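Local coordinates for uncharacterized protein SP1917 (Streptococcus pneumoniae, PDB 3C9P) that is of unknown function, a small, mainly helical bacterial protein of the uncharacterised DUF2200 family, at residues D48-A51 with C52-R55; R97-D100 with K101-W105; V16-A19 with L20-K23; E86-D90 with P91-E95. All coordinates share one frame; numbering follows the deposited sequence. Where two conformers were deposited one is given.

Contact 1 (D48-A51 with C52-R55); sequences DVLA and CLDR
Leu50 and Leu53 lie side by side and point the same way, the CD2 methyl of Leu50 resting 4.0 Å from CD1 of Leu53. Both keep CG beside the backbone N and anti to the carbonyl carbon (chi1 -66° in each), which sends the two branched ends off in a common direction. One residue earlier, Cys52 brings its CB to 3.3 Å from Val49 O. Beneath these side chains the backbone shows how a helix can run out into a turn. Cys52 N still makes the i to i-4 bond to Asp48 O at 3.2 Å, with a weak second bond to Val49 O, whereas the next two amides reach back only three residues: Leu53 N to Leu50 O at 3.1 Å and Asp54 N to Ala51 O at 3.0 Å. These donors sit well above the planes of their carbonyls, 64° out in the case of Leu53 N. A type I beta turn from Cys52 to Arg55 overlaps these, with Arg55 N bound to Cys52 O. Further out, Leu53 and Cys52 pack on Phe13 of helix 13-26, while Val49 lies against Tyr17 of that helix and Phe62 of helix 59-64. Asp48 OD2 takes a hydrogen bond from Glu45 N.

Contact 2 (R97-D100 with K101-W105); sequences RRLD and KLVDW. With EDO (1,2-ethanediol), chain B.
The middle of helix 91-107, a buried amphipathic alpha-helix near the centre of the chain, brings Leu99 against Leu102 and Val103 one turn later. Leu99 CD1 does the touching: it is 4.1 Å from Val103 CG2, where the two side chains cross obliquely, and 4.4 Å from Leu102 CD1. Leu99 CG stands beside its carbonyl carbon (chi1 -177°), which tips the branch toward the following turn. Regular i to i-4 bonds hold the spacing, among them Val103 N to Leu99 O at 2.9 Å and Asp104 N to Asp100 O at 2.8 Å. Helix 31-42 meets Leu99 and Leu102, and Leu20 of helix 13-26 meets Leu99, Asp100 and Val103.

The polar flank begins with Arg97, whose chain bends at chi2 (-63°) and swings NH1 over to Asp100 OD2, about one turn further on. This salt bridge measures 2.9 Å; the nitrogen approaches nearly in line with the C-O bond of the carboxylate, and the oxygen lies somewhat off the guanidinium plane. A 1,2-ethanediol, probably from the crystallisation liquor, sits beside the pair, with C1 at the guanidinium edge, 3.2 Å from Arg97 NH1, and O2 giving a weak bond to Asp100 OD1. Arg97 NH2 is also bound to Ala3 O. Gripped by a carboxylate and a carbonyl, the guanidinium is probably fixed in its rotation, and the neighbouring positive charge would favour an ionised Asp100.

Contact 3 (V16-A19 with L20-K23); sequences VYLA and LIAK
Val16 O is gripped twice: Leu20 N binds it at 3.2 Å as the regular helical partner, and a water donates to it at 2.7 Å. In one of the two conformers of Lys23, NZ donates to the same water at 2.8 Å, and the water then bridges nearly two turns of helix. In that conformer the lysine runs extended beyond CG and folds back along the helix over Ala19, with CG 3.3 Å from Ala19 O; the ammonium group thereby arrives beside the water. On another side of the helix, Tyr17 meets two aliphatic ends obliquely. Ile21 CD1 comes to 3.5 Å from Tyr17 CE2, while Leu20 CD1 lies 4.0 Å from CD1 of the ring, the leucine and tyrosine side chains crossing at about a right angle. Placing CG beside the carbonyl carbon (chi1 -173°) turns the tyrosine ring along the helix toward Leu20 and Ile21. Its hydroxyl is bound to His35 ND1 of helix 31-42, which should limit swinging of the ring. Leu20 also touches Tyr59 of helix 59-64, and Ile21 packs on Ala31 and His35. Apolar residues spaced three and four apart, with a solvated lysine on another side, are the mark of an amphipathic alpha-helix in a small helical fold.

Contact 4 (E86-D90 with P91-E95); sequences EEIDD and PLMQE
Leu92 N meets the flat carboxylate of Asp90 at OD1, 3.1 Å away on the anti side and 33° out of the carboxylate plane. The other flat group is the carboxamide of Gln94: a water lies within hydrogen-bonding distance of both its OE1 (3.0 Å) and Ile88 O (3.1 Å), whereas NE2 turns to Ile85 O, just before residues 86-90. The Gln94 side chain runs extended beyond CG (chi2 178°), carrying the amide back alongside residues 86-88.

Asp90 is the N-cap of helix 91-107, and Pro91, which has no N-H to offer, fills the first position of the helix. With CG anti to the backbone N (chi1 -174°), the aspartate directs OD1 at the first-turn amide of Leu92. Its backbone carbonyl starts the helical bonding by accepting Gln94 N at 2.9 Å.

Ile88 closes the loop against the helix: its CG2 methyl is 4.0 Å from CB of selenomethionine Met93, the two side chains crossing at a slant, and its CB is 4.0 Å from Gln94 CB. In the next shell, Tyr9 OH and Gln6 NE2 both bind Asp90 OD2, holding the capping carboxylate from its other oxygen.

Along the chain the order is contact 3, contact 1, contact 4, contact 2, each formed within one continuous stretch. Contacts 4 and 2 share helix 91-107, the first at its start and the second along its middle, with centres 13 Å apart; Ile88 CD1 packs on Arg97 CG at 3.5 Å. Contact 3, on helix 13-26, lies between contacts 1 and 2 and touches both, packing against the end of helix 46-52 and the middle of helix 91-107. Contacts 1 and 4 are the farthest apart, their centres 24 Å from each other. Local helical geometry thus sets the side chains that join separate helices into one compact domain.

Contact 1 (D48-A51 with C52-R55)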
loop_
_atom_site.group_PDB
_atom_site.type_symbol
_atom_site.label_atom_id
_atom_site.label_comp_id
_atom_site.label_asym_id
_atom_site.label_seq_id
_atom_site.Cartn_x
_atom_site.Cartn_y
_atom_site.Cartn_z
ATOM N N ASP A 48 12.844 1.394 -6.712
ATOM C CA ASP A 48 13.005 1.945 -5.358
ATOM C C ASP A 48 12.382 1.020 -4.314
ATOM O O ASP A 48 12.985 0.712 -3.278
ATOM C CB ASP A 48 12.317 3.311 -5.256
ATOM C CG ASP A 48 13.030 4.399 -6.042
ATOM O OD1 ASP A 48 14.232 4.254 -6.304
ATOM O OD2 ASP A 48 12.366 5.416 -6.365
ATOM N N VAL A 49 11.160 0.587 -4.580
ATOM C CA VAL A 49 10.465 -0.324 -3.655
ATOM C C VAL A 49 11.286 -1.614 -3.456
ATOM O O VAL A 49 11.546 -2.038 -2.315
ATOM C CB VAL A 49 9.060 -0.655 -4.162
ATOM C CG1 VAL A 49 8.368 -1.678 -3.237
ATOM C CG2 VAL A 49 8.200 0.652 -4.316
ATOM N N LEU A 50 11.745 -2.200 -4.566
ATOM C CA LEU A 50 12.546 -3.418 -4.516
ATOM C C LEU A 50 13.886 -3.217 -3.812
ATOM O O LEU A 50 14.346 -4.104 -3.098
ATOM C CB LEU A 50 12.751 -3.982 -5.940
ATOM C CG LEU A 50 11.458 -4.478 -6.599
ATOM C CD1 LEU A 50 11.768 -5.084 -7.934
ATOM C CD2 LEU A 50 10.703 -5.487 -5.715
ATOM N N ALA A 51 14.506 -2.051 -3.999
ATOM C CA ALA A 51 15.781 -1.756 -3.327
ATOM C C ALA A 51 15.604 -1.774 -1.801
ATOM O O ALA A 51 16.491 -2.242 -1.069
ATOM C CB ALA A 51 16.366 -0.406 -3.816
ATOM N N CYS A 52 14.438 -1.312 -1.329
ATOM C CA CYS A 52 14.135 -1.270 0.108
ATOM C C CYS A 52 14.059 -2.650 0.768
ATOM O O CYS A 52 14.180 -2.763 1.988
ATOM C CB CYS A 52 12.830 -0.521 0.377
ATOM S SG CYS A 52 12.910 1.259 0.032
ATOM N N LEU A 53 13.845 -3.692 -0.032
ATOM C CA LEU A 53 13.866 -5.051 0.483
ATOM C C LEU A 53 15.248 -5.411 1.022
ATOM O O LEU A 53 15.370 -6.300 1.867
ATOM C CB LEU A 53 13.463 -6.061 -0.601
ATOM C CG LEU A 53 12.017 -5.963 -1.090
ATOM C CD1 LEU A 53 11.808 -6.977 -2.202
ATOM C CD2 LEU A 53 11.050 -6.165 0.102
ATOM N N ASP A 54 16.294 -4.755 0.520
ATOM C CA ASP A 54 17.667 -5.061 0.983
ATOM C C ASP A 54 18.176 -4.026 1.997
ATOM O O ASP A 54 19.378 -3.924 2.264
ATOM C CB ASP A 54 18.619 -5.171 -0.212
ATOM C CG ASP A 54 19.983 -5.732 0.179
ATOM O OD1 ASP A 54 20.033 -6.740 0.905
ATOM O OD2 ASP A 54 21.003 -5.159 -0.240
ATOM N N ARG A 55 17.249 -3.262 2.569
ATOM C CA ARG A 55 17.563 -2.269 3.585
ATOM C C ARG A 55 16.816 -2.604 4.880
ATOM O O ARG A 55 15.834 -3.363 4.866
ATOM C CB ARG A 55 17.218 -0.863 3.070
ATOM C CG ARG A 55 18.163 -0.399 1.950
ATOM C CD ARG A 55 17.880 1.020 1.428
ATOM N NE ARG A 55 18.608 2.078 2.153
ATOM C CZ ARG A 55 18.032 3.090 2.810
ATOM N NH1 ARG A 55 16.700 3.212 2.846
ATOM N NH2 ARG A 55 18.788 3.994 3.433
#

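Contact 2 (R97-D100 with K101-W105)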
loop_
_atom_site.group_PDB
_atom_site.type_symbol
_atom_site.label_atom_id
_atom_site.label_comp_id
_atom_site.label_asym_id
_atom_site.label_seq_id
_atom_site.Cartn_x
_atom_site.Cartn_y
_atom_site.Cartn_z
ATOM N N ARG A 97 -3.059 2.365 5.404
ATOM C CA ARG A 97 -4.340 1.693 5.201
ATOM C C ARG A 97 -4.838 1.880 3.777
ATOM O O ARG A 97 -5.511 1.004 3.258
ATOM C CB ARG A 97 -5.386 2.153 6.215
ATOM C CG ARG A 97 -5.084 1.696 7.659
ATOM C CD ARG A 97 -5.117 0.156 7.745
ATOM N NE ARG A 97 -4.975 -0.315 9.120
ATOM C CZ ARG A 97 -4.002 -1.111 9.555
ATOM N NH1 ARG A 97 -3.060 -1.540 8.739
ATOM N NH2 ARG A 97 -3.983 -1.487 10.824
ATOM N N ARG A 98 -4.493 2.995 3.135
ATOM C CA ARG A 98 -4.832 3.139 1.702
ATOM C C ARG A 98 -4.094 2.089 0.871
ATOM O O ARG A 98 -4.697 1.474 -0.026
ATOM C CB ARG A 98 -4.533 4.548 1.182
ATOM C CG ARG A 98 -5.482 5.603 1.688
ATOM C CD ARG A 98 -5.019 6.994 1.293
ATOM N NE ARG A 98 -6.017 7.984 1.701
ATOM C CZ ARG A 98 -5.765 9.211 2.141
ATOM N NH1 ARG A 98 -4.521 9.654 2.275
ATOM N NH2 ARG A 98 -6.779 10.001 2.454
ATOM N N LEU A 99 -2.820 1.841 1.176
ATOM C CA LEU A 99 -2.139 0.699 0.500
ATOM C C LEU A 99 -2.819 -0.655 0.773
ATOM O O LEU A 99 -2.999 -1.484 -0.145
ATOM C CB LEU A 99 -0.632 0.633 0.804
ATOM C CG LEU A 99 0.098 -0.499 0.045
ATOM C CD1 LEU A 99 -0.007 -0.325 -1.467
ATOM C CD2 LEU A 99 1.562 -0.612 0.490
ATOM N N ASP A 100 -3.224 -0.877 2.020
ATOM C CA ASP A 100 -3.919 -2.128 2.357
ATOM C C ASP A 100 -5.172 -2.309 1.515
ATOM O O ASP A 100 -5.486 -3.446 1.122
ATOM C CB ASP A 100 -4.298 -2.214 3.825
ATOM C CG ASP A 100 -3.085 -2.415 4.750
ATOM O OD1 ASP A 100 -2.128 -3.148 4.415
ATOM O OD2 ASP A 100 -3.109 -1.845 5.849
ATOM N N LYS A 101 -5.908 -1.214 1.279
ATOM C CA LYS A 101 -7.113 -1.247 0.444
ATOM C C LYS A 101 -6.764 -1.620 -1.002
ATOM O O LYS A 101 -7.449 -2.455 -1.607
ATOM C CB LYS A 101 -7.857 0.111 0.500
ATOM C CG LYS A 101 -9.213 0.147 -0.200
ATOM C CD LYS A 101 -10.200 -0.803 0.454
ATOM C CE LYS A 101 -11.625 -0.318 0.283
ATOM N NZ LYS A 101 -12.532 -1.353 0.880
ATOM N N LEU A 102 -5.698 -1.025 -1.549
ATOM C CA LEU A 102 -5.292 -1.334 -2.929
ATOM C C LEU A 102 -4.903 -2.812 -3.075
ATOM O O LEU A 102 -5.238 -3.454 -4.067
ATOM C CB LEU A 102 -4.133 -0.429 -3.402
ATOM C CG LEU A 102 -4.376 1.092 -3.350
ATOM C CD1 LEU A 102 -3.096 1.908 -3.721
ATOM C CD2 LEU A 102 -5.533 1.464 -4.285
ATOM N N VAL A 103 -4.217 -3.333 -2.059
ATOM C CA VAL A 103 -3.767 -4.707 -2.033
ATOM C C VAL A 103 -4.969 -5.623 -1.831
ATOM O O VAL A 103 -5.012 -6.721 -2.387
ATOM C CB VAL A 103 -2.707 -4.942 -0.926
ATOM C CG1 VAL A 103 -2.389 -6.404 -0.794
ATOM C CG2 VAL A 103 -1.410 -4.209 -1.306
ATOM N N ASP A 104 -5.948 -5.170 -1.055
ATOM C CA ASP A 104 -7.191 -5.962 -0.931
ATOM C C ASP A 104 -7.872 -6.160 -2.284
ATOM O O ASP A 104 -8.295 -7.281 -2.597
ATOM C CB ASP A 104 -8.142 -5.356 0.076
ATOM C CG ASP A 104 -9.179 -6.370 0.573
ATOM O OD1 ASP A 104 -8.817 -7.533 0.885
ATOM O OD2 ASP A 104 -10.354 -5.978 0.640
ATOM N N TRP A 105 -7.939 -5.111 -3.108
ATOM C CA TRP A 105 -8.443 -5.276 -4.480
ATOM C C TRP A 105 -7.665 -6.344 -5.254
ATOM O O TRP A 105 -8.268 -7.145 -5.939
ATOM C CB TRP A 105 -8.452 -3.966 -5.281
ATOM C CG TRP A 105 -9.497 -2.983 -4.852
ATOM C CD1 TRP A 105 -9.274 -1.737 -4.300
ATOM C CD2 TRP A 105 -10.922 -3.133 -4.946
ATOM N NE1 TRP A 105 -10.476 -1.116 -4.045
ATOM C CE2 TRP A 105 -11.503 -1.947 -4.421
ATOM C CE3 TRP A 105 -11.767 -4.158 -5.409
ATOM C CZ2 TRP A 105 -12.889 -1.752 -4.354
ATOM C CZ3 TRP A 105 -13.171 -3.969 -5.334
ATOM C CH2 TRP A 105 -13.714 -2.765 -4.806
HETATM C C1 EDO B . -0.652 -3.168 7.486
HETATM O O1 EDO B . -1.418 -4.368 7.589
HETATM C C2 EDO B . 0.632 -3.491 6.746
HETATM O O2 EDO B . 0.453 -4.713 6.029
#

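Contact 3 (V16-A19 with L20-K23)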
loop_
_atom_site.group_PDB
_atom_site.type_symbol
_atom_site.label_atom_id
_atom_site.label_comp_id
_atom_site.label_asym_id
_atom_site.label_seq_id
_atom_site.Cartn_x
_atom_site.Cartn_y
_atom_site.Cartn_z
ATOM N N VAL A 16 7.149 -6.847 6.371
ATOM C CA VAL A 16 5.759 -6.379 6.226
ATOM C C VAL A 16 5.307 -6.390 4.748
ATOM O O VAL A 16 4.200 -6.860 4.430
ATOM C CB VAL A 16 5.536 -4.974 6.881
ATOM C CG1 VAL A 16 4.062 -4.514 6.688
ATOM C CG2 VAL A 16 5.877 -5.041 8.410
ATOM N N TYR A 17 6.147 -5.846 3.862
ATOM C CA TYR A 17 5.814 -5.761 2.450
ATOM C C TYR A 17 5.723 -7.138 1.804
ATOM O O TYR A 17 4.801 -7.410 0.985
ATOM C CB TYR A 17 6.839 -4.857 1.724
ATOM C CG TYR A 17 6.487 -4.578 0.292
ATOM C CD1 TYR A 17 5.430 -3.707 -0.032
ATOM C CD2 TYR A 17 7.211 -5.168 -0.744
ATOM C CE1 TYR A 17 5.094 -3.453 -1.356
ATOM C CE2 TYR A 17 6.892 -4.907 -2.085
ATOM C CZ TYR A 17 5.826 -4.056 -2.369
ATOM O OH TYR A 17 5.508 -3.797 -3.666
ATOM N N LEU A 18 6.650 -8.026 2.167
ATOM C CA LEU A 18 6.591 -9.409 1.666
ATOM C C LEU A 18 5.343 -10.181 2.132
ATOM O O LEU A 18 4.799 -11.023 1.399
ATOM C CB LEU A 18 7.878 -10.181 1.975
ATOM C CG LEU A 18 9.137 -9.656 1.258
ATOM C CD1 LEU A 18 10.364 -10.322 1.869
ATOM C CD2 LEU A 18 9.062 -9.921 -0.204
ATOM N N ALA A 19 4.857 -9.871 3.328
ATOM C CA ALA A 19 3.570 -10.429 3.771
ATOM C C ALA A 19 2.383 -9.945 2.930
ATOM O O ALA A 19 1.450 -10.715 2.703
ATOM C CB ALA A 19 3.339 -10.124 5.269
ATOM N N LEU A 20 2.393 -8.676 2.494
ATOM C CA LEU A 20 1.369 -8.166 1.551
ATOM C C LEU A 20 1.374 -8.987 0.260
ATOM O O LEU A 20 0.332 -9.454 -0.222
ATOM C CB LEU A 20 1.624 -6.693 1.167
ATOM C CG LEU A 20 1.412 -5.494 2.091
ATOM C CD1 LEU A 20 1.736 -4.227 1.321
ATOM C CD2 LEU A 20 -0.001 -5.437 2.651
ATOM N N ILE A 21 2.569 -9.168 -0.292
ATOM C CA ILE A 21 2.753 -9.987 -1.495
ATOM C C ILE A 21 2.253 -11.416 -1.290
ATOM O O ILE A 21 1.566 -11.968 -2.153
ATOM C CB ILE A 21 4.225 -9.969 -1.958
ATOM C CG1 ILE A 21 4.549 -8.584 -2.543
ATOM C CG2 ILE A 21 4.486 -11.080 -3.018
ATOM C CD1 ILE A 21 5.981 -8.283 -2.641
ATOM N N ALA A 22 2.575 -12.006 -0.148
ATOM C CA ALA A 22 2.144 -13.376 0.125
ATOM C C ALA A 22 0.618 -13.493 0.114
ATOM O O ALA A 22 0.109 -14.471 -0.393
ATOM C CB ALA A 22 2.715 -13.876 1.438
ATOM N N LYS A 23 -0.082 -12.510 0.705
ATOM C CA LYS A 23 -1.546 -12.452 0.687
ATOM C C LYS A 23 -2.058 -12.482 -0.745
ATOM O O LYS A 23 -2.975 -13.241 -1.075
ATOM C CB LYS A 23 -2.036 -11.161 1.366
ATOM C CG LYS A 23 -1.829 -11.131 2.865
ATOM C CD LYS A 23 -1.689 -9.712 3.393
ATOM C CE LYS A 23 -1.207 -9.710 4.846
ATOM N NZ LYS A 23 -0.571 -8.402 5.197
HETATM O O HOH W 1 1.835 -7.118 5.780
#

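Contact 4 (E86-D90 with P91-E95)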
loop_
_atom_site.group_PDB
_atom_site.type_symbol
_atom_site.label_atom_id
_atom_site.label_comp_id
_atom_site.label_asym_id
_atom_site.label_seq_id
_atom_site.Cartn_x
_atom_site.Cartn_y
_atom_site.Cartn_z
ATOM N N GLU A 86 -10.947 6.926 5.434
ATOM C CA GLU A 86 -11.106 8.379 5.406
ATOM C C GLU A 86 -11.290 9.031 6.803
ATOM O O GLU A 86 -11.147 10.241 6.936
ATOM C CB GLU A 86 -12.252 8.785 4.477
ATOM C CG GLU A 86 -13.619 8.277 4.945
ATOM C CD GLU A 86 -14.004 6.931 4.331
ATOM O OE1 GLU A 86 -13.115 6.107 4.033
ATOM O OE2 GLU A 86 -15.215 6.683 4.157
ATOM N N GLU A 87 -11.578 8.226 7.825
ATOM C CA GLU A 87 -11.733 8.720 9.200
ATOM C C GLU A 87 -10.525 8.471 10.091
ATOM O O GLU A 87 -10.575 8.746 11.299
ATOM C CB GLU A 87 -12.985 8.103 9.834
ATOM C CG GLU A 87 -14.244 8.690 9.223
ATOM C CD GLU A 87 -15.520 8.008 9.680
ATOM O OE1 GLU A 87 -15.485 7.182 10.628
ATOM O OE2 GLU A 87 -16.568 8.316 9.076
ATOM N N ILE A 88 -9.448 7.945 9.515
ATOM C CA ILE A 88 -8.223 7.692 10.285
ATOM C C ILE A 88 -7.488 9.006 10.577
ATOM O O ILE A 88 -7.050 9.701 9.656
ATOM C CB ILE A 88 -7.270 6.673 9.588
ATOM C CG1 ILE A 88 -7.967 5.312 9.410
ATOM C CG2 ILE A 88 -5.949 6.520 10.397
ATOM C CD1 ILE A 88 -7.194 4.344 8.509
ATOM N N ASP A 89 -7.322 9.308 11.858
ATOM C CA ASP A 89 -6.731 10.581 12.278
ATOM C C ASP A 89 -5.230 10.689 12.038
ATOM O O ASP A 89 -4.735 11.732 11.589
ATOM C CB ASP A 89 -7.024 10.827 13.750
ATOM C CG ASP A 89 -8.357 11.502 13.975
ATOM O OD1 ASP A 89 -8.935 12.084 13.008
ATOM O OD2 ASP A 89 -8.833 11.448 15.138
ATOM N N ASP A 90 -4.526 9.603 12.346
ATOM C CA ASP A 90 -3.091 9.512 12.171
ATOM C C ASP A 90 -2.795 9.454 10.665
ATOM O O ASP A 90 -3.184 8.478 9.998
ATOM C CB ASP A 90 -2.622 8.232 12.859
ATOM C CG ASP A 90 -1.117 8.084 12.876
ATOM O OD1 ASP A 90 -0.433 8.701 12.030
ATOM O OD2 ASP A 90 -0.629 7.316 13.742
ATOM N N PRO A 91 -2.119 10.493 10.126
ATOM C CA PRO A 91 -1.893 10.593 8.693
ATOM C C PRO A 91 -1.003 9.500 8.135
ATOM O O PRO A 91 -1.152 9.118 6.968
ATOM C CB PRO A 91 -1.213 11.971 8.517
ATOM C CG PRO A 91 -0.728 12.343 9.863
ATOM C CD PRO A 91 -1.593 11.657 10.860
ATOM N N LEU A 92 -0.073 9.011 8.950
ATOM C CA LEU A 92 0.809 7.941 8.493
ATOM C C LEU A 92 0.019 6.644 8.386
ATOM O O LEU A 92 0.100 5.966 7.368
ATOM C CB LEU A 92 2.021 7.767 9.411
ATOM C CG LEU A 92 3.028 6.669 9.016
ATOM C CD1 LEU A 92 3.603 6.911 7.619
ATOM C CD2 LEU A 92 4.172 6.628 10.047
HETATM N N MSE A 93 -0.735 6.298 9.432
HETATM C CA MSE A 93 -1.589 5.117 9.379
HETATM C C MSE A 93 -2.587 5.223 8.194
HETATM O O MSE A 93 -2.949 4.221 7.580
HETATM C CB MSE A 93 -2.342 4.931 10.691
HETATM C CG MSE A 93 -3.113 3.587 10.819
HETATM SE SE MSE A 93 -1.907 2.023 10.627
HETATM C CE MSE A 93 -1.223 1.974 12.452
ATOM N N GLN A 94 -3.061 6.431 7.904
ATOM C CA GLN A 94 -4.038 6.583 6.834
ATOM C C GLN A 94 -3.458 6.175 5.468
ATOM O O GLN A 94 -4.136 5.480 4.718
ATOM C CB GLN A 94 -4.657 7.986 6.849
ATOM C CG GLN A 94 -5.792 8.177 5.888
ATOM C CD GLN A 94 -6.398 9.575 5.969
ATOM O OE1 GLN A 94 -5.715 10.580 5.765
ATOM N NE2 GLN A 94 -7.685 9.640 6.254
ATOM N N GLU A 95 -2.213 6.563 5.166
ATOM C CA GLU A 95 -1.534 6.166 3.911
ATOM C C GLU A 95 -1.287 4.658 3.883
ATOM O O GLU A 95 -1.433 4.014 2.844
ATOM C CB GLU A 95 -0.195 6.911 3.720
ATOM C CG GLU A 95 -0.279 8.466 3.749
ATOM C CD GLU A 95 -1.230 9.069 2.703
ATOM O OE1 GLU A 95 -1.899 8.319 1.967
ATOM O OE2 GLU A 95 -1.296 10.318 2.617
HETATM O O HOH W 2 -5.188 11.782 8.411
#